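Local coordinates for periplasmic binding protein (Roseiflexus sp. RS-1, PDB 5GJ3), which binds heme, here two molecules at once, as a periplasmic binding protein that probably passes it on to a bacterial heme-uptake transporter, at residues P143-L148 against I259-A264; A35-E40 against G247-Q252. All coordinates share one frame; numbering follows the deposited sequence.

Interaction 1: residues P143-L148 against I259-A264; sequences PHVLFL and IAFYDA. With ZN (zinc ion), chain E.
P143, just before strand 144-151 in the mixed sheet of the C-terminal lobe, and V145, the second residue of that strand, pack against F261 and A264 of the last helix, 250-267, in a small helix-on-sheet core. V145 carries the aromatic part: its CG2 sits over one face of the F261 ring, 3.9 Å from the centroid and 22° off the ring normal, a CH-pi contact displaced toward the CE1-CZ rim. With CG1 anti to the backbone N (chi1 -180°), both methyls reach that rim, CG1 lying 3.9 Å from F261 CZ. P143 meets the root of the same side chain, its CG 3.9 Å from F261 CB, while P143 CB abuts A264 CB at 4.1 Å. I169 of helix 164-171 also packs against V145 and F261. Were F261 an alanine, the V145 methyls would be likely to lose their aromatic partner, with a gap opening beside them. Between P143 and V145, H144 heads elsewhere, its NE2 binding a zinc ion at 2.1 Å, with D180 as another ligand. Helix and strand are thus joined here by buried apolar packing, and the metal chemistry stays off their interface.

Interaction 2: residues A35-E40 against G247-Q252; sequences ATYPPE and GPRTGQ
Y37 and R249 make a cation-pi stack, and these two side chains account for the whole contact between the loop leading into helix 39-42 and the start of helix 250-267. R249 is the N-cap residue of that last helix and the third residue of a type I beta turn from G247 to T250. Its guanidinium lies flat on the phenol ring, the planes 14° apart, with CZ 3.8 Å from the centroid of the Y37 ring. The overlap is offset: R249 CZ stands over the CG-CD1 side of the ring, and R249 NH1 comes within 3.6 Å of Y37 CD1. Farther back along the arginine, CD passes 4.1 Å from Y37 CZ, so its aliphatic part reaches the hydroxyl-bearing end of the ring. A bend at chi3 (-64°) turns the guanidinium broadside to the tyrosine. E17 of helix 13-21 forms a salt bridge with R249 NE, consistent with holding the guanidinium in this orientation, and also touches Y37; the carboxylate would probably balance the positive charge. L241 packs on Y37 as well, placing the stack where the N-terminal lobe meets the closing helices of the chain, with the R249 side chain about 9 Å from a bound heme. At the base of the arginine, G247 O takes two donors from the same face of its plane, T250 N at 3.2 Å and T250 OG1 at 2.7 Å.

In the fold
From the N terminus the segments come in the order 35-40, 143-148, 247-252 and 259-264, so the two contacts cross rather than nest. Interaction 2 closes the longer loop, bringing together ends separated by 206 residues; interaction 1 spans 110. Both finish on helix 250-267, one at its first turn and the other near its far end. That helix therefore touches both halves of the fold: interaction 2 joins it to the loop following strand 28-31, an outer strand of the parallel sheet, and interaction 1 to strand 144-151 of the mixed sheet. Their centres lie 22 Å apart and their nearest atoms about 8 Å, so the helix links them without direct touch.

Interaction 1: residues P143-L148 against I259-A264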
loop_
_atom_site.group_PDB
_atom_site.type_symbol
_atom_site.label_atom_id
_atom_site.label_comp_id
_atom_site.label_asym_id
_atom_site.label_seq_id
_atom_site.Cartn_x
_atom_site.Cartn_y
_atom_site.Cartn_z
ATOM N N PRO A 143 -14.190 -1.022 16.431
ATOM C CA PRO A 143 -15.069 -0.362 15.477
ATOM C C PRO A 143 -15.204 -1.107 14.149
ATOM O O PRO A 143 -14.240 -1.768 13.675
ATOM C CB PRO A 143 -14.375 0.976 15.269
ATOM C CG PRO A 143 -12.894 0.614 15.351
ATOM C CD PRO A 143 -12.877 -0.327 16.538
ATOM N N HIS A 144 -16.393 -1.011 13.544
ATOM C CA HIS A 144 -16.604 -1.479 12.159
ATOM C C HIS A 144 -16.019 -0.485 11.122
ATOM O O HIS A 144 -16.336 0.720 11.132
ATOM C CB HIS A 144 -18.093 -1.760 11.880
ATOM C CG HIS A 144 -18.504 -3.155 12.258
ATOM N ND1 HIS A 144 -18.432 -3.614 13.553
ATOM C CD2 HIS A 144 -18.908 -4.208 11.508
ATOM C CE1 HIS A 144 -18.795 -4.884 13.599
ATOM N NE2 HIS A 144 -19.096 -5.266 12.372
ATOM N N VAL A 145 -15.141 -0.994 10.249
ATOM C CA VAL A 145 -14.375 -0.085 9.372
ATOM C C VAL A 145 -14.693 -0.454 7.897
ATOM O O VAL A 145 -14.642 -1.628 7.543
ATOM C CB VAL A 145 -12.846 -0.203 9.637
ATOM C CG1 VAL A 145 -12.071 0.738 8.738
ATOM C CG2 VAL A 145 -12.514 0.132 11.107
ATOM N N LEU A 146 -15.039 0.521 7.060
ATOM C CA LEU A 146 -15.245 0.204 5.638
ATOM C C LEU A 146 -14.200 0.939 4.780
ATOM O O LEU A 146 -14.095 2.171 4.836
ATOM C CB LEU A 146 -16.656 0.610 5.215
ATOM C CG LEU A 146 -17.111 0.156 3.847
ATOM C CD1 LEU A 146 -17.282 -1.380 3.770
ATOM C CD2 LEU A 146 -18.419 0.909 3.503
ATOM N N PHE A 147 -13.416 0.191 4.013
ATOM C CA PHE A 147 -12.508 0.813 3.060
ATOM C C PHE A 147 -13.182 1.008 1.689
ATOM O O PHE A 147 -13.713 0.034 1.116
ATOM C CB PHE A 147 -11.248 -0.045 2.859
ATOM C CG PHE A 147 -10.299 0.534 1.840
ATOM C CD1 PHE A 147 -9.415 1.524 2.203
ATOM C CD2 PHE A 147 -10.345 0.126 0.497
ATOM C CE1 PHE A 147 -8.563 2.095 1.251
ATOM C CE2 PHE A 147 -9.503 0.676 -0.455
ATOM C CZ PHE A 147 -8.597 1.653 -0.069
ATOM N N LEU A 148 -13.147 2.231 1.161
ATOM C CA LEU A 148 -13.753 2.530 -0.150
ATOM C C LEU A 148 -12.638 2.932 -1.085
ATOM O O LEU A 148 -11.820 3.818 -0.771
ATOM C CB LEU A 148 -14.735 3.712 -0.098
ATOM C CG LEU A 148 -15.936 3.464 0.836
ATOM C CD1 LEU A 148 -16.812 4.685 0.980
ATOM C CD2 LEU A 148 -16.758 2.284 0.327
ATOM N N ILE A 259 -4.596 4.271 16.449
ATOM C CA ILE A 259 -4.925 5.517 17.192
ATOM C C ILE A 259 -6.338 6.003 16.814
ATOM O O ILE A 259 -7.172 6.272 17.679
ATOM C CB ILE A 259 -3.873 6.660 16.957
ATOM C CG1 ILE A 259 -2.461 6.282 17.476
ATOM C CG2 ILE A 259 -4.328 7.958 17.632
ATOM C CD1 ILE A 259 -2.492 5.648 18.822
ATOM N N ALA A 260 -6.615 6.101 15.512
ATOM C CA ALA A 260 -7.959 6.497 15.039
ATOM C C ALA A 260 -9.064 5.490 15.450
ATOM O O ALA A 260 -10.158 5.866 15.909
ATOM C CB ALA A 260 -7.938 6.675 13.541
ATOM N N PHE A 261 -8.761 4.203 15.335
ATOM C CA PHE A 261 -9.749 3.183 15.661
ATOM C C PHE A 261 -10.066 3.233 17.155
ATOM O O PHE A 261 -11.220 3.009 17.575
ATOM C CB PHE A 261 -9.184 1.812 15.302
ATOM C CG PHE A 261 -9.116 1.518 13.805
ATOM C CD1 PHE A 261 -9.506 2.460 12.834
ATOM C CD2 PHE A 261 -8.604 0.285 13.373
ATOM C CE1 PHE A 261 -9.421 2.149 11.468
ATOM C CE2 PHE A 261 -8.510 -0.034 12.027
ATOM C CZ PHE A 261 -8.920 0.903 11.074
ATOM N N TYR A 262 -9.050 3.528 17.967
ATOM C CA TYR A 262 -9.224 3.569 19.431
ATOM C C TYR A 262 -10.222 4.672 19.759
ATOM O O TYR A 262 -11.119 4.484 20.578
ATOM C CB TYR A 262 -7.863 3.801 20.146
ATOM C CG TYR A 262 -7.958 3.801 21.661
ATOM C CD1 TYR A 262 -7.826 2.600 22.416
ATOM C CD2 TYR A 262 -8.170 4.993 22.352
ATOM C CE1 TYR A 262 -7.921 2.618 23.824
ATOM C CE2 TYR A 262 -8.267 5.022 23.752
ATOM C CZ TYR A 262 -8.140 3.839 24.473
ATOM O OH TYR A 262 -8.228 3.921 25.837
ATOM N N ASP A 263 -10.053 5.813 19.113
ATOM C CA ASP A 263 -10.950 6.943 19.299
ATOM C C ASP A 263 -12.397 6.625 18.887
ATOM O O ASP A 263 -13.359 6.955 19.588
ATOM C CB ASP A 263 -10.453 8.150 18.512
ATOM C CG ASP A 263 -11.244 9.403 18.882
ATOM O OD1 ASP A 263 -10.967 10.004 19.941
ATOM O OD2 ASP A 263 -12.198 9.727 18.169
ATOM N N ALA A 264 -12.532 5.962 17.740
ATOM C CA ALA A 264 -13.832 5.494 17.266
ATOM C C ALA A 264 -14.462 4.483 18.217
ATOM O O ALA A 264 -15.694 4.533 18.428
ATOM C CB ALA A 264 -13.715 4.933 15.862
HETATM ZN ZN ZN E . -19.733 -7.044 11.411
#

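Interaction 2: residues A35-E40 against G247-Q252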
loop_
_atom_site.group_PDB
_atom_site.type_symbol
_atom_site.label_atom_id
_atom_site.label_comp_id
_atom_site.label_asym_id
_atom_site.label_seq_id
_atom_site.Cartn_x
_atom_site.Cartn_y
_atom_site.Cartn_z
ATOM N N ALA A 35 5.586 4.844 -7.994
ATOM C CA ALA A 35 6.696 5.072 -7.084
ATOM C C ALA A 35 6.681 6.526 -6.626
ATOM O O ALA A 35 7.378 7.363 -7.202
ATOM C CB ALA A 35 8.068 4.720 -7.733
ATOM N N THR A 36 5.923 6.807 -5.567
ATOM C CA THR A 36 5.707 8.200 -5.079
ATOM C C THR A 36 6.469 8.466 -3.747
ATOM O O THR A 36 6.230 9.495 -3.127
ATOM C CB THR A 36 4.209 8.429 -4.811
ATOM O OG1 THR A 36 3.753 7.325 -4.036
ATOM C CG2 THR A 36 3.375 8.501 -6.072
ATOM N N TYR A 37 7.361 7.559 -3.302
ATOM C CA TYR A 37 8.162 7.763 -2.074
ATOM C C TYR A 37 9.637 7.305 -2.160
ATOM O O TYR A 37 9.869 6.140 -2.485
ATOM C CB TYR A 37 7.526 7.038 -0.889
ATOM C CG TYR A 37 8.060 7.523 0.451
ATOM C CD1 TYR A 37 7.481 8.622 1.094
ATOM C CD2 TYR A 37 9.179 6.922 1.047
ATOM C CE1 TYR A 37 7.991 9.074 2.300
ATOM C CE2 TYR A 37 9.702 7.379 2.264
ATOM C CZ TYR A 37 9.073 8.459 2.883
ATOM O OH TYR A 37 9.509 8.919 4.110
ATOM N N PRO A 38 10.625 8.178 -1.777
ATOM C CA PRO A 38 10.468 9.605 -1.282
ATOM C C PRO A 38 10.088 10.516 -2.460
ATOM O O PRO A 38 10.772 10.470 -3.504
ATOM C CB PRO A 38 11.875 9.968 -0.739
ATOM C CG PRO A 38 12.771 8.785 -0.978
ATOM C CD PRO A 38 12.050 7.766 -1.836
ATOM N N PRO A 39 8.975 11.285 -2.354
ATOM C CA PRO A 39 8.483 11.961 -3.588
ATOM C C PRO A 39 9.474 12.979 -4.212
ATOM O O PRO A 39 9.523 13.136 -5.450
ATOM C CB PRO A 39 7.183 12.666 -3.112
ATOM C CG PRO A 39 7.368 12.838 -1.663
ATOM C CD PRO A 39 8.119 11.610 -1.197
ATOM N N GLU A 40 10.287 13.610 -3.363
ATOM C CA GLU A 40 11.244 14.617 -3.849
ATOM C C GLU A 40 12.278 13.985 -4.795
ATOM O O GLU A 40 12.710 14.623 -5.758
ATOM C CB GLU A 40 11.936 15.338 -2.693
ATOM C CG GLU A 40 10.995 15.965 -1.659
ATOM C CD GLU A 40 10.024 16.995 -2.233
ATOM O OE1 GLU A 40 10.429 17.780 -3.129
ATOM O OE2 GLU A 40 8.849 17.014 -1.780
ATOM N N GLY A 247 5.408 -1.993 3.154
ATOM C CA GLY A 247 6.814 -1.677 3.034
ATOM C C GLY A 247 7.348 -1.204 4.352
ATOM O O GLY A 247 6.810 -1.574 5.391
ATOM N N PRO A 248 8.430 -0.385 4.316
ATOM C CA PRO A 248 9.106 -0.014 5.541
ATOM C C PRO A 248 8.247 0.850 6.494
ATOM O O PRO A 248 8.522 0.867 7.704
ATOM C CB PRO A 248 10.325 0.798 5.049
ATOM C CG PRO A 248 10.517 0.383 3.619
ATOM C CD PRO A 248 9.088 0.201 3.134
ATOM N N ARG A 249 7.228 1.531 5.961
ATOM C CA ARG A 249 6.342 2.378 6.775
ATOM C C ARG A 249 5.094 1.682 7.319
ATOM O O ARG A 249 4.204 2.343 7.872
ATOM C CB ARG A 249 5.967 3.656 6.000
ATOM C CG ARG A 249 7.187 4.598 5.822
ATOM C CD ARG A 249 6.754 5.828 5.021
ATOM N NE ARG A 249 6.358 5.418 3.670
ATOM C CZ ARG A 249 5.562 6.086 2.838
ATOM N NH1 ARG A 249 4.974 7.212 3.198
ATOM N NH2 ARG A 249 5.284 5.575 1.658
ATOM N N THR A 250 5.057 0.352 7.218
ATOM C CA THR A 250 3.876 -0.416 7.598
ATOM C C THR A 250 3.480 -0.216 9.061
ATOM O O THR A 250 2.298 -0.029 9.356
ATOM C CB THR A 250 4.047 -1.925 7.314
ATOM O OG1 THR A 250 4.228 -2.072 5.902
ATOM C CG2 THR A 250 2.750 -2.723 7.710
ATOM N N GLY A 251 4.476 -0.268 9.957
ATOM C CA GLY A 251 4.303 -0.013 11.356
ATOM C C GLY A 251 3.804 1.409 11.623
ATOM O O GLY A 251 3.003 1.616 12.510
ATOM N N GLN A 252 4.275 2.383 10.865
ATOM C CA GLN A 252 3.822 3.760 11.070
ATOM C C GLN A 252 2.354 3.865 10.641
ATOM O O GLN A 252 1.575 4.523 11.277
ATOM C CB GLN A 252 4.703 4.727 10.266
ATOM C CG GLN A 252 6.152 4.762 10.772
ATOM C CD GLN A 252 7.102 5.312 9.717
ATOM O OE1 GLN A 252 6.713 6.145 8.895
ATOM N NE2 GLN A 252 8.318 4.806 9.688
#